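Local coordinates for RNA-binding protein RO60 (Deinococcus radiodurans, PDB 2NVO) that binds small RNAs that accumulate during recovery from ultraviolet irradiation and contributes to the resistance of the bacterium to ultraviolet light, at residues L44-F47 with L48-V52; Q67-D70 with F71-E74; R85-L88 with D89-G93; L137-L140 with A141-A145. One frame throughout, in Å; residues are numbered along the deposited sequence.

Contact 1: L44-F47 with L48-V52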
ATOM      1  N   LEU A  44      19.605   6.010   3.142  1.00 25.58           N
ATOM      2  CA  LEU A  44      19.151   4.635   3.302  1.00 25.50           C
ATOM      3  C   LEU A  44      17.666   4.588   3.658  1.00 23.20           C
ATOM      4  O   LEU A  44      16.940   3.725   3.172  1.00 20.64           O
ATOM      5  CB  LEU A  44      19.969   3.900   4.368  1.00 26.36           C
ATOM      6  CG  LEU A  44      19.533   2.456   4.639  1.00 27.07           C
ATOM      7  CD1 LEU A  44      19.792   1.586   3.409  1.00 25.03           C
ATOM      8  CD2 LEU A  44      20.229   1.879   5.859  1.00 27.43           C
ATOM      9  N   THR A  45      17.214   5.511   4.506  1.00 21.99           N
ATOM     10  CA  THR A  45      15.802   5.542   4.874  1.00 22.47           C
ATOM     11  C   THR A  45      14.951   5.776   3.622  1.00 18.11           C
ATOM     12  O   THR A  45      13.906   5.143   3.435  1.00 16.65           O
ATOM     13  CB  THR A  45      15.489   6.628   5.939  1.00 24.46           C
ATOM     14  OG1 THR A  45      16.004   6.221   7.214  1.00 23.89           O
ATOM     15  CG2 THR A  45      13.993   6.825   6.076  1.00 22.55           C
ATOM     16  N   ARG A  46      15.408   6.671   2.757  1.00 17.35           N
ATOM     17  CA  ARG A  46      14.663   6.941   1.533  1.00 20.15           C
ATOM     18  C   ARG A  46      14.553   5.690   0.673  1.00 17.57           C
ATOM     19  O   ARG A  46      13.504   5.395   0.126  1.00 16.39           O
ATOM     20  CB  ARG A  46      15.281   8.078   0.726  1.00 19.55           C
ATOM     21  CG  ARG A  46      14.447   8.440  -0.506  1.00 19.45           C
ATOM     22  CD  ARG A  46      14.877   9.771  -1.115  1.00 24.22           C
ATOM     23  NE  ARG A  46      14.491  10.888  -0.261  1.00 26.01           N
ATOM     24  CZ  ARG A  46      14.512  12.164  -0.633  1.00 25.31           C
ATOM     25  NH1 ARG A  46      14.909  12.492  -1.856  1.00 25.78           N
ATOM     26  NH2 ARG A  46      14.133  13.114   0.222  1.00 26.08           N
ATOM     27  N   PHE A  47      15.653   4.958   0.556  1.00 17.23           N
ATOM     28  CA  PHE A  47      15.646   3.721  -0.200  1.00 18.31           C
ATOM     29  C   PHE A  47      14.696   2.696   0.428  1.00 15.35           C
ATOM     30  O   PHE A  47      13.995   1.962  -0.273  1.00 16.72           O
ATOM     31  CB  PHE A  47      17.063   3.157  -0.300  1.00 16.85           C
ATOM     32  CG  PHE A  47      17.122   1.782  -0.880  1.00 17.59           C
ATOM     33  CD1 PHE A  47      17.262   1.597  -2.249  1.00 19.96           C
ATOM     34  CD2 PHE A  47      17.040   0.670  -0.060  1.00 17.63           C
ATOM     35  CE1 PHE A  47      17.305   0.314  -2.790  1.00 19.58           C
ATOM     36  CE2 PHE A  47      17.083  -0.609  -0.598  1.00 17.24           C
ATOM     37  CZ  PHE A  47      17.222  -0.779  -1.958  1.00 18.10           C
ATOM     38  N   LEU A  48      14.683   2.640   1.750  1.00 12.46           N
ATOM     39  CA  LEU A  48      13.812   1.712   2.472  1.00 14.04           C
ATOM     40  C   LEU A  48      12.324   2.003   2.294  1.00 14.83           C
ATOM     41  O   LEU A  48      11.514   1.087   2.235  1.00 13.75           O
ATOM     42  CB  LEU A  48      14.154   1.720   3.957  1.00 16.51           C
ATOM     43  CG  LEU A  48      15.497   1.089   4.302  1.00 17.99           C
ATOM     44  CD1 LEU A  48      15.861   1.373   5.751  1.00 19.87           C
ATOM     45  CD2 LEU A  48      15.426  -0.414   4.043  1.00 17.76           C
ATOM     46  N   VAL A  49      11.963   3.276   2.208  1.00 15.52           N
ATOM     47  CA  VAL A  49      10.558   3.644   2.048  1.00 15.64           C
ATOM     48  C   VAL A  49      10.094   3.579   0.602  1.00 15.88           C
ATOM     49  O   VAL A  49       9.052   3.008   0.304  1.00 17.62           O
ATOM     50  CB  VAL A  49      10.268   5.066   2.586  1.00 20.62           C
ATOM     51  CG1 VAL A  49       8.857   5.523   2.179  1.00 17.62           C
ATOM     52  CG2 VAL A  49      10.441   5.107   4.083  1.00 19.93           C
ATOM     53  N   LEU A  50      10.858   4.191  -0.293  1.00 15.69           N
ATOM     54  CA  LEU A  50      10.456   4.286  -1.691  1.00 17.20           C
ATOM     55  C   LEU A  50      10.799   3.026  -2.469  1.00 16.81           C
ATOM     56  O   LEU A  50      10.116   2.688  -3.420  1.00 17.67           O
ATOM     57  CB  LEU A  50      11.118   5.489  -2.361  1.00 17.41           C
ATOM     58  CG  LEU A  50      10.791   6.842  -1.732  1.00 16.15           C
ATOM     59  CD1 LEU A  50      11.425   7.974  -2.530  1.00 16.71           C
ATOM     60  CD2 LEU A  50       9.296   7.014  -1.632  1.00 16.04           C
ATOM     61  N   GLY A  51      11.865   2.342  -2.069  1.00 16.33           N
ATOM     62  CA  GLY A  51      12.303   1.149  -2.768  1.00 17.95           C
ATOM     63  C   GLY A  51      13.162   1.549  -3.944  1.00 20.47           C
ATOM     64  O   GLY A  51      13.377   0.769  -4.867  1.00 22.14           O
ATOM     65  N   VAL A  52      13.637   2.786  -3.903  1.00 19.96           N
ATOM     66  CA  VAL A  52      14.528   3.314  -4.915  1.00 23.87           C
ATOM     67  C   VAL A  52      15.481   4.296  -4.237  1.00 22.90           C
ATOM     68  O   VAL A  52      15.157   4.891  -3.202  1.00 21.50           O
ATOM     69  CB  VAL A  52      13.740   4.035  -6.020  1.00 24.43           C
ATOM     70  CG1 VAL A  52      13.576   5.504  -5.663  1.00 24.66           C
ATOM     71  CG2 VAL A  52      14.442   3.892  -7.356  1.00 29.23           C
TER

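Contact 2: Q67-D70 with F71-E74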
ATOM      1  N   GLN A  67      15.935  -3.305  -6.170  1.00 26.44           N
ATOM      2  CA  GLN A  67      17.253  -3.861  -6.367  1.00 23.69           C
ATOM      3  C   GLN A  67      18.201  -3.005  -5.559  1.00 25.63           C
ATOM      4  O   GLN A  67      18.006  -1.795  -5.464  1.00 26.10           O
ATOM      5  CB  GLN A  67      17.633  -3.806  -7.838  1.00 28.88           C
ATOM      6  CG  GLN A  67      16.881  -4.796  -8.709  1.00 28.43           C
ATOM      7  CD  GLN A  67      17.496  -4.907 -10.081  1.00 34.23           C
ATOM      8  OE1 GLN A  67      16.909  -4.477 -11.073  1.00 33.28           O
ATOM      9  NE2 GLN A  67      18.702  -5.472 -10.147  1.00 34.58           N
ATOM     10  N   ALA A  68      19.214  -3.625  -4.962  1.00 25.01           N
ATOM     11  CA  ALA A  68      20.220  -2.873  -4.214  1.00 28.13           C
ATOM     12  C   ALA A  68      21.126  -2.091  -5.163  1.00 25.80           C
ATOM     13  O   ALA A  68      21.614  -2.631  -6.144  1.00 31.69           O
ATOM     14  CB  ALA A  68      21.039  -3.813  -3.342  1.00 27.22           C
ATOM     15  N   THR A  69      21.340  -0.814  -4.883  1.00 25.82           N
ATOM     16  CA  THR A  69      22.252  -0.024  -5.693  1.00 26.00           C
ATOM     17  C   THR A  69      23.640  -0.031  -5.064  1.00 24.47           C
ATOM     18  O   THR A  69      23.829  -0.553  -3.968  1.00 23.63           O
ATOM     19  CB  THR A  69      21.777   1.432  -5.847  1.00 27.69           C
ATOM     20  OG1 THR A  69      21.691   2.045  -4.555  1.00 27.00           O
ATOM     21  CG2 THR A  69      20.419   1.487  -6.539  1.00 29.23           C
ATOM     22  N   ASP A  70      24.604   0.562  -5.754  1.00 26.93           N
ATOM     23  CA  ASP A  70      25.978   0.592  -5.256  1.00 26.51           C
ATOM     24  C   ASP A  70      26.061   1.267  -3.899  1.00 28.68           C
ATOM     25  O   ASP A  70      26.738   0.770  -2.992  1.00 27.03           O
ATOM     26  CB  ASP A  70      26.913   1.274  -6.256  1.00 25.36           C
ATOM     27  CG  ASP A  70      27.035   0.505  -7.550  1.00 29.08           C
ATOM     28  OD1 ASP A  70      26.467  -0.599  -7.639  1.00 29.34           O
ATOM     29  OD2 ASP A  70      27.697   1.002  -8.486  1.00 32.77           O
ATOM     30  N   PHE A  71      25.364   2.390  -3.740  1.00 25.27           N
ATOM     31  CA  PHE A  71      25.413   3.078  -2.464  1.00 27.78           C
ATOM     32  C   PHE A  71      24.964   2.166  -1.337  1.00 28.39           C
ATOM     33  O   PHE A  71      25.525   2.191  -0.239  1.00 28.62           O
ATOM     34  CB  PHE A  71      24.559   4.341  -2.440  1.00 28.51           C
ATOM     35  CG  PHE A  71      24.240   4.788  -1.053  1.00 30.25           C
ATOM     36  CD1 PHE A  71      25.134   5.570  -0.346  1.00 33.01           C
ATOM     37  CD2 PHE A  71      23.076   4.376  -0.427  1.00 28.86           C
ATOM     38  CE1 PHE A  71      24.859   5.958   0.952  1.00 32.95           C
ATOM     39  CE2 PHE A  71      22.799   4.761   0.867  1.00 31.20           C
ATOM     40  CZ  PHE A  71      23.695   5.554   1.559  1.00 32.78           C
ATOM     41  N   VAL A  72      23.936   1.370  -1.606  1.00 24.93           N
ATOM     42  CA  VAL A  72      23.383   0.492  -0.586  1.00 27.15           C
ATOM     43  C   VAL A  72      24.354  -0.626  -0.183  1.00 26.36           C
ATOM     44  O   VAL A  72      24.516  -0.924   1.002  1.00 28.62           O
ATOM     45  CB  VAL A  72      22.031  -0.099  -1.037  1.00 25.24           C
ATOM     46  CG1 VAL A  72      21.526  -1.116  -0.035  1.00 23.19           C
ATOM     47  CG2 VAL A  72      21.018   1.017  -1.237  1.00 27.50           C
ATOM     48  N   ARG A  73      24.988  -1.253  -1.164  1.00 27.43           N
ATOM     49  CA  ARG A  73      25.948  -2.316  -0.867  1.00 30.10           C
ATOM     50  C   ARG A  73      27.156  -1.747  -0.132  1.00 30.37           C
ATOM     51  O   ARG A  73      27.559  -2.249   0.917  1.00 29.87           O
ATOM     52  CB  ARG A  73      26.392  -3.012  -2.150  1.00 28.40           C
ATOM     53  CG  ARG A  73      25.320  -3.889  -2.762  1.00 30.26           C
ATOM     54  CD  ARG A  73      25.774  -4.469  -4.079  1.00 31.74           C
ATOM     55  NE  ARG A  73      25.763  -3.471  -5.138  1.00 31.77           N
ATOM     56  CZ  ARG A  73      24.758  -3.315  -5.996  1.00 33.61           C
ATOM     57  NH1 ARG A  73      23.690  -4.103  -5.916  1.00 33.99           N
ATOM     58  NH2 ARG A  73      24.817  -2.374  -6.930  1.00 29.95           N
ATOM     59  N   GLU A  74      27.714  -0.686  -0.703  1.00 30.52           N
ATOM     60  CA  GLU A  74      28.851   0.025  -0.130  1.00 33.97           C
ATOM     61  C   GLU A  74      28.606   0.424   1.319  1.00 34.85           C
ATOM     62  O   GLU A  74      29.506   0.358   2.150  1.00 36.14           O
ATOM     63  CB  GLU A  74      29.148   1.264  -0.974  1.00 34.06           C
ATOM     64  CG  GLU A  74      29.681   2.462  -0.196  1.00 38.01           C
ATOM     65  CD  GLU A  74      29.191   3.782  -0.783  1.00 42.80           C
ATOM     66  OE1 GLU A  74      28.072   4.216  -0.422  1.00 37.31           O
ATOM     67  OE2 GLU A  74      29.922   4.383  -1.604  1.00 52.99           O
TER

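Contact 3: R85-L88 with D89-G93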
ATOM      1  N   ARG A  85      20.460  -0.506  12.125  1.00 30.84           N
ATOM      2  CA  ARG A  85      19.684   0.345  13.020  1.00 32.55           C
ATOM      3  C   ARG A  85      18.655   1.155  12.230  1.00 29.26           C
ATOM      4  O   ARG A  85      17.496   1.259  12.630  1.00 29.94           O
ATOM      5  CB  ARG A  85      20.600   1.271  13.830  1.00 35.42           C
ATOM      6  CG  ARG A  85      19.913   2.529  14.359  1.00 38.39           C
ATOM      7  CD  ARG A  85      20.844   3.351  15.255  1.00 39.40           C
ATOM      8  NE  ARG A  85      22.199   3.439  14.714  1.00 38.45           N
ATOM      9  CZ  ARG A  85      22.646   4.443  13.965  1.00 41.11           C
ATOM     10  NH1 ARG A  85      21.846   5.459  13.664  1.00 44.90           N
ATOM     11  NH2 ARG A  85      23.896   4.430  13.516  1.00 41.96           N
ATOM     12  N   VAL A  86      19.093   1.721  11.109  1.00 29.69           N
ATOM     13  CA  VAL A  86      18.214   2.447  10.199  1.00 28.65           C
ATOM     14  C   VAL A  86      17.061   1.543   9.743  1.00 29.18           C
ATOM     15  O   VAL A  86      15.895   1.939   9.754  1.00 30.06           O
ATOM     16  CB  VAL A  86      19.004   2.981   8.976  1.00 31.10           C
ATOM     17  CG1 VAL A  86      18.080   3.681   7.991  1.00 30.33           C
ATOM     18  CG2 VAL A  86      20.116   3.921   9.424  1.00 33.06           C
ATOM     19  N   THR A  87      17.394   0.313   9.370  1.00 26.26           N
ATOM     20  CA  THR A  87      16.400  -0.636   8.884  1.00 25.29           C
ATOM     21  C   THR A  87      15.361  -0.990   9.939  1.00 26.59           C
ATOM     22  O   THR A  87      14.173  -1.052   9.639  1.00 24.61           O
ATOM     23  CB  THR A  87      17.063  -1.911   8.309  1.00 19.00           C
ATOM     24  OG1 THR A  87      17.819  -1.552   7.160  1.00 21.45           O
ATOM     25  CG2 THR A  87      16.028  -2.941   7.899  1.00 22.33           C
ATOM     26  N   LEU A  88      15.791  -1.204  11.178  1.00 27.71           N
ATOM     27  CA  LEU A  88      14.830  -1.509  12.231  1.00 27.80           C
ATOM     28  C   LEU A  88      13.936  -0.309  12.550  1.00 28.19           C
ATOM     29  O   LEU A  88      12.732  -0.467  12.762  1.00 28.13           O
ATOM     30  CB  LEU A  88      15.533  -2.033  13.488  1.00 32.43           C
ATOM     31  CG  LEU A  88      15.773  -3.549  13.507  1.00 29.87           C
ATOM     32  CD1 LEU A  88      16.422  -4.013  12.216  1.00 30.28           C
ATOM     33  CD2 LEU A  88      16.628  -3.939  14.706  1.00 33.65           C
ATOM     34  N   ASP A  89      14.530   0.884  12.571  1.00 30.28           N
ATOM     35  CA  ASP A  89      13.786   2.128  12.766  1.00 32.71           C
ATOM     36  C   ASP A  89      12.658   2.278  11.740  1.00 30.46           C
ATOM     37  O   ASP A  89      11.546   2.684  12.074  1.00 27.54           O
ATOM     38  CB  ASP A  89      14.720   3.343  12.672  1.00 33.70           C
ATOM     39  CG  ASP A  89      15.573   3.544  13.932  1.00 40.41           C
ATOM     40  OD1 ASP A  89      16.379   4.501  13.952  1.00 40.94           O
ATOM     41  OD2 ASP A  89      15.448   2.752  14.891  1.00 37.09           O
ATOM     42  N   VAL A  90      12.956   1.963  10.485  1.00 29.17           N
ATOM     43  CA  VAL A  90      11.954   2.079   9.434  1.00 25.82           C
ATOM     44  C   VAL A  90      10.870   1.011   9.581  1.00 26.25           C
ATOM     45  O   VAL A  90       9.683   1.312   9.452  1.00 28.95           O
ATOM     46  CB  VAL A  90      12.583   2.000   8.035  1.00 27.66           C
ATOM     47  CG1 VAL A  90      11.492   1.841   6.970  1.00 23.63           C
ATOM     48  CG2 VAL A  90      13.440   3.224   7.774  1.00 24.96           C
ATOM     49  N   VAL A  91      11.268  -0.230   9.855  1.00 24.72           N
ATOM     50  CA  VAL A  91      10.293  -1.304  10.047  1.00 23.95           C
ATOM     51  C   VAL A  91       9.313  -0.952  11.161  1.00 26.76           C
ATOM     52  O   VAL A  91       8.102  -1.033  10.983  1.00 24.97           O
ATOM     53  CB  VAL A  91      10.957  -2.663  10.382  1.00 25.09           C
ATOM     54  CG1 VAL A  91       9.901  -3.681  10.753  1.00 24.72           C
ATOM     55  CG2 VAL A  91      11.797  -3.169   9.214  1.00 23.62           C
ATOM     56  N   ARG A  92       9.853  -0.566  12.313  1.00 28.41           N
ATOM     57  CA  ARG A  92       9.036  -0.167  13.456  1.00 29.70           C
ATOM     58  C   ARG A  92       8.190   1.081  13.186  1.00 29.71           C
ATOM     59  O   ARG A  92       7.056   1.175  13.653  1.00 33.80           O
ATOM     60  CB  ARG A  92       9.925   0.043  14.686  1.00 30.94           C
ATOM     61  CG  ARG A  92      10.377  -1.258  15.308  1.00 31.82           C
ATOM     62  CD  ARG A  92      11.795  -1.195  15.837  1.00 32.39           C
ATOM     63  NE  ARG A  92      12.227  -2.517  16.282  1.00 36.10           N
ATOM     64  CZ  ARG A  92      13.396  -2.777  16.857  1.00 34.11           C
ATOM     65  NH1 ARG A  92      14.268  -1.804  17.068  1.00 31.95           N
ATOM     66  NH2 ARG A  92      13.688  -4.019  17.223  1.00 32.59           N
ATOM     67  N   GLY A  93       8.740   2.034  12.440  1.00 32.12           N
ATOM     68  CA  GLY A  93       8.033   3.269  12.122  1.00 33.89           C
ATOM     69  C   GLY A  93       6.883   3.049  11.152  1.00 31.70           C
ATOM     70  O   GLY A  93       5.974   3.870  11.048  1.00 29.95           O
TER

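Contact 4: L137-L140 with A141-A145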
ATOM      1  N   LEU A 137       9.839 -16.042   3.028  1.00 16.63           N
ATOM      2  CA  LEU A 137      10.217 -16.707   1.780  1.00 17.33           C
ATOM      3  C   LEU A 137      10.820 -15.699   0.814  1.00 16.42           C
ATOM      4  O   LEU A 137      11.666 -16.043  -0.011  1.00 16.20           O
ATOM      5  CB  LEU A 137       9.029 -17.422   1.153  1.00 16.99           C
ATOM      6  CG  LEU A 137       8.457 -18.495   2.082  1.00 18.77           C
ATOM      7  CD1 LEU A 137       7.262 -19.176   1.445  1.00 22.65           C
ATOM      8  CD2 LEU A 137       9.531 -19.515   2.533  1.00 16.41           C
ATOM      9  N   HIS A 138      10.381 -14.451   0.937  1.00 15.32           N
ATOM     10  CA  HIS A 138      10.870 -13.363   0.099  1.00 17.00           C
ATOM     11  C   HIS A 138      12.281 -12.992   0.540  1.00 16.91           C
ATOM     12  O   HIS A 138      13.170 -12.757  -0.276  1.00 15.14           O
ATOM     13  CB  HIS A 138       9.920 -12.168   0.211  1.00 19.93           C
ATOM     14  CG  HIS A 138      10.095 -11.149  -0.870  1.00 23.86           C
ATOM     15  ND1 HIS A 138       9.516  -9.901  -0.810  1.00 27.01           N
ATOM     16  CD2 HIS A 138      10.795 -11.185  -2.026  1.00 25.13           C
ATOM     17  CE1 HIS A 138       9.845  -9.212  -1.890  1.00 25.88           C
ATOM     18  NE2 HIS A 138      10.621  -9.971  -2.645  1.00 27.16           N
ATOM     19  N   PHE A 139      12.489 -12.954   1.850  1.00 16.08           N
ATOM     20  CA  PHE A 139      13.809 -12.692   2.398  1.00 15.14           C
ATOM     21  C   PHE A 139      14.804 -13.742   1.895  1.00 16.30           C
ATOM     22  O   PHE A 139      15.909 -13.415   1.491  1.00 17.85           O
ATOM     23  CB  PHE A 139      13.739 -12.681   3.931  1.00 16.38           C
ATOM     24  CG  PHE A 139      15.067 -12.844   4.595  1.00 15.09           C
ATOM     25  CD1 PHE A 139      15.813 -11.740   4.949  1.00 15.63           C
ATOM     26  CD2 PHE A 139      15.575 -14.107   4.849  1.00 17.36           C
ATOM     27  CE1 PHE A 139      17.037 -11.889   5.557  1.00 19.95           C
ATOM     28  CE2 PHE A 139      16.794 -14.265   5.450  1.00 15.64           C
ATOM     29  CZ  PHE A 139      17.532 -13.153   5.805  1.00 18.65           C
ATOM     30  N   LEU A 140      14.390 -15.004   1.905  1.00 18.56           N
ATOM     31  CA  LEU A 140      15.226 -16.110   1.430  1.00 17.62           C
ATOM     32  C   LEU A 140      15.573 -16.006  -0.061  1.00 17.24           C
ATOM     33  O   LEU A 140      16.670 -16.373  -0.482  1.00 17.65           O
ATOM     34  CB  LEU A 140      14.542 -17.449   1.718  1.00 17.31           C
ATOM     35  CG  LEU A 140      14.433 -17.839   3.196  1.00 18.84           C
ATOM     36  CD1 LEU A 140      13.690 -19.148   3.343  1.00 14.81           C
ATOM     37  CD2 LEU A 140      15.829 -17.903   3.841  1.00 16.27           C
ATOM     38  N   ALA A 141      14.633 -15.521  -0.863  1.00 17.59           N
ATOM     39  CA  ALA A 141      14.906 -15.257  -2.275  1.00 17.69           C
ATOM     40  C   ALA A 141      15.998 -14.195  -2.442  1.00 18.36           C
ATOM     41  O   ALA A 141      16.796 -14.271  -3.367  1.00 20.53           O
ATOM     42  CB  ALA A 141      13.640 -14.839  -3.004  1.00 17.84           C
ATOM     43  N   PHE A 142      16.036 -13.206  -1.546  1.00 17.37           N
ATOM     44  CA  PHE A 142      17.100 -12.195  -1.567  1.00 17.78           C
ATOM     45  C   PHE A 142      18.428 -12.776  -1.069  1.00 19.84           C
ATOM     46  O   PHE A 142      19.494 -12.503  -1.627  1.00 20.00           O
ATOM     47  CB  PHE A 142      16.745 -10.983  -0.693  1.00 17.68           C
ATOM     48  CG  PHE A 142      15.674 -10.092  -1.266  1.00 20.20           C
ATOM     49  CD1 PHE A 142      15.768  -9.604  -2.568  1.00 19.17           C
ATOM     50  CD2 PHE A 142      14.586  -9.712  -0.488  1.00 17.61           C
ATOM     51  CE1 PHE A 142      14.779  -8.771  -3.088  1.00 20.24           C
ATOM     52  CE2 PHE A 142      13.587  -8.879  -1.009  1.00 19.01           C
ATOM     53  CZ  PHE A 142      13.687  -8.411  -2.298  1.00 18.80           C
ATOM     54  N   ALA A 143      18.358 -13.571  -0.006  1.00 20.21           N
ATOM     55  CA  ALA A 143      19.559 -14.106   0.633  1.00 21.49           C
ATOM     56  C   ALA A 143      20.258 -15.191  -0.191  1.00 23.78           C
ATOM     57  O   ALA A 143      21.477 -15.336  -0.119  1.00 22.22           O
ATOM     58  CB  ALA A 143      19.229 -14.635   2.032  1.00 20.14           C
ATOM     59  N   ASP A 144      19.495 -15.957  -0.968  1.00 23.57           N
ATOM     60  CA  ASP A 144      20.078 -17.114  -1.635  1.00 24.66           C
ATOM     61  C   ASP A 144      21.067 -16.711  -2.723  1.00 27.78           C
ATOM     62  O   ASP A 144      21.804 -17.545  -3.238  1.00 32.58           O
ATOM     63  CB  ASP A 144      19.027 -18.133  -2.126  1.00 23.15           C
ATOM     64  CG  ASP A 144      18.224 -17.656  -3.345  1.00 25.51           C
ATOM     65  OD1 ASP A 144      18.655 -16.724  -4.061  1.00 27.78           O
ATOM     66  OD2 ASP A 144      17.148 -18.251  -3.590  1.00 24.17           O
ATOM     67  N   ALA A 145      21.101 -15.422  -3.038  1.00 29.16           N
ATOM     68  CA  ALA A 145      22.055 -14.910  -4.011  1.00 31.86           C
ATOM     69  C   ALA A 145      23.264 -14.281  -3.336  1.00 32.33           C
ATOM     70  O   ALA A 145      24.022 -13.560  -3.978  1.00 37.38           O
ATOM     71  CB  ALA A 145      21.385 -13.901  -4.923  1.00 33.44           C
TER

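Contact 1: L44-F47 with L48-V52
The last two turns of helix 40-50 and its glycine exit carry this local contact, in which Leu44 to Phe47 meet the residues one turn later. Leu48 N donates to Leu44 O at 2.9 Å, and Val49 N donates to Thr45 O at 3.0 Å. Leu50 N reaches Arg46 O at 2.9 Å, and this bond is nearly straight at 167°. Gly51 N closes the series on Phe47 O at 2.8 Å. Gly51 is the first residue to leave helical angles, with phi 84°. Its backbone angles crowd any residue with a CB against the preceding carbonyl and suit glycine. This is the familiar glycine termination of a helix, here within the TROVE domain. Beyond the glycine the chain folds back on the helix. Val52 O accepts a CA-H contact from Phe47 CA at 3.3 Å.

Two side-chain pairs line the helix. Leu44 CG meets Leu48 CD1 at 4.0 Å, the two leucines at a slant to each other. Arg46 and Leu50 run alongside each other and point the same way, with Arg46 CG 3.7 Å from Leu50 CD1. The aliphatic part of Arg46 therefore packs on leucine, while its NH2 bonds to the carbonyl oxygens of Arg510 and Val534. The first torsion of Phe47 (chi1 171°) swings the ring beside its own carbonyl carbon, where CD1 reaches the backbone carbon of Val52, which lies oblique to the ring. The ring also packs on Val66 and on Val105 of helix 100-112.

Contact 2: Q67-D70 with F71-E74
This is a local surface contact at the start of helix 70-78, where Asp70 and Arg73 form a salt bridge one turn apart. Asp70 OD1 lies 2.5 Å from Arg73 NH2, though the exact length is doubtful. The acceptor sits in the plane of the guanidinium, at its edge, and is met nearly along its own C-O axis. The bond is made through OD1, and the carboxylate plane is turned 64° from the guanidinium plane.

The Arg73 chain bends at its third torsion (chi3 -75°) and curls back over the beginning of the helix. This brings NH1 to 2.6 Å from Ala68 O, but the angle is poor and the bond is weak. Thr69 O lies over one face of the guanidinium, 3.5 Å above its centre. The same oxygen accepts the backbone bond from Arg73 N at 3.1 Å. Glu74 N bonds to Asp70 O at 2.9 Å and continues the helical pattern.

On the buried side, Val72 CG2 touches Thr69 OG1 at 3.5 Å, with the two side chains crossing at about a right angle. The hydroxyl is hydrogen-bonded to Asp53 OD2, outside the turn. Ala68 CB lies 4.3 Å from Val72 CG1, and both residues pack on Leu108 of helix 100-112. Asp70, in the first turn, would be expected to interact favourably with the helix dipole. Threonine at the N-cap position and an acidic residue just after it are common at helix N-termini.

Contact 3: R85-L88 with D89-G93
Leu88 and Arg92, on the last turns of helix 80-93, lie side by side and point the same way. Leu88 CB sits over one face of the Arg92 guanidinium, 3.8 Å from NH1 and offset toward the rim. Leu88 CD2 also comes within 3.9 Å of Arg92 NH2. Arg92 bends at its second torsion (chi2 143°), and its CD passes 3.3 Å from Leu88 O. The polar end is held from outside, by a salt bridge from NH2 to Glu128 of helix 116-129.

The packed side of this TROVE-domain helix carries Val86, Thr87, Val90 and Val91. Val86, Thr87 and Val90 pack on helix 40-50. Thr87 and Val91 both touch Ala102 of helix 100-112. Val91 CG2 lies 3.2 Å from Thr87 O, while Val91 N bonds to that oxygen at 3.0 Å. Thr87 OG1 is bonded to Ala83 O, one turn back.

The solvent side is looser. Arg85 and Asp89 run alongside each other, but Arg85 CG is 4.1 Å from Asp89 OD1. Arg85 NH1 stays 5.6 Å from Asp89 OD1. The backbone bonds continue regularly through both sides, and Arg92 N to Leu88 O is nearly straight at 174°. Leu88 against one face and the outside partner Glu128 would be expected to limit the motion of Arg92. Any attraction between Arg85 and Asp89 is probably long-range, as their charged atoms are not in contact.

Contact 4: L137-L140 with A141-A145
Four backbone bonds tie the last turns of helix 133-143 together, from Ala141 N to Leu137 O, Phe142 N to His138 O, Ala143 N to Phe139 O and Asp144 N to Leu140 O. The one from Ala143 N to Phe139 O is 2.9 Å long.

His138 and Phe142 carry the side-chain contact. Phe142 CE2 stands over one face of the imidazole, offset toward the rim. His138 NE2 is 3.5 Å from Phe142 CZ and 3.6 Å from Phe142 CE2. The ring centroids are 4.6 Å apart and the planes differ by 32°, so the pair is oblique. Different first torsions bring the rings together one turn apart. His138 places CG anti to its backbone N (chi1 -164°), while Phe142 places it anti to the carbonyl carbon (chi1 -73°). Phe142 CD2 also comes to 3.4 Å from His138 O, obliquely to the ring. Phe142 then packs on Leu104 and Ala107 of helix 100-112, and His138 touches Asp100 and Arg179.

Elsewhere on the helix, Phe139 CE2 meets Ala143 CB at 4.2 Å. Leu140 packs on Ala187 of helix 184-191. Asp144 CB lies 3.4 Å from Leu140 O. The helix falls in a region assigned to RNA binding by similarity with relatives. Here the chemistry implies that van der Waals contact between two flat rings joins His138 and Phe142, while a hydrogen bond between Asp144 OD2 and Trp182 NE1 links the end of this segment to strand 182-183.

How the contacts relate
All four are local contacts along or at the ends of four separate helices in the TROVE domain, and they follow one another in the chain. Contact 1 touches both contact 2 and contact 3, with centres about 11 Å away in each case. Toward contact 2, Phe47 CD1 packs on Val72 CG2 at 3.9 Å. Toward contact 3, Leu44 CD2 meets Val86 CG1 at 3.5 Å, and Leu48 CD1 meets Val90 CG2 at 3.7 Å. Contacts 2 and 3 do not touch. Contact 4 stands apart, its nearest atoms about 6 Å from contact 2, yet all four pack on helix 100-112. The calcium site of Ser372, Ser374 and Glu467 lies away from them all.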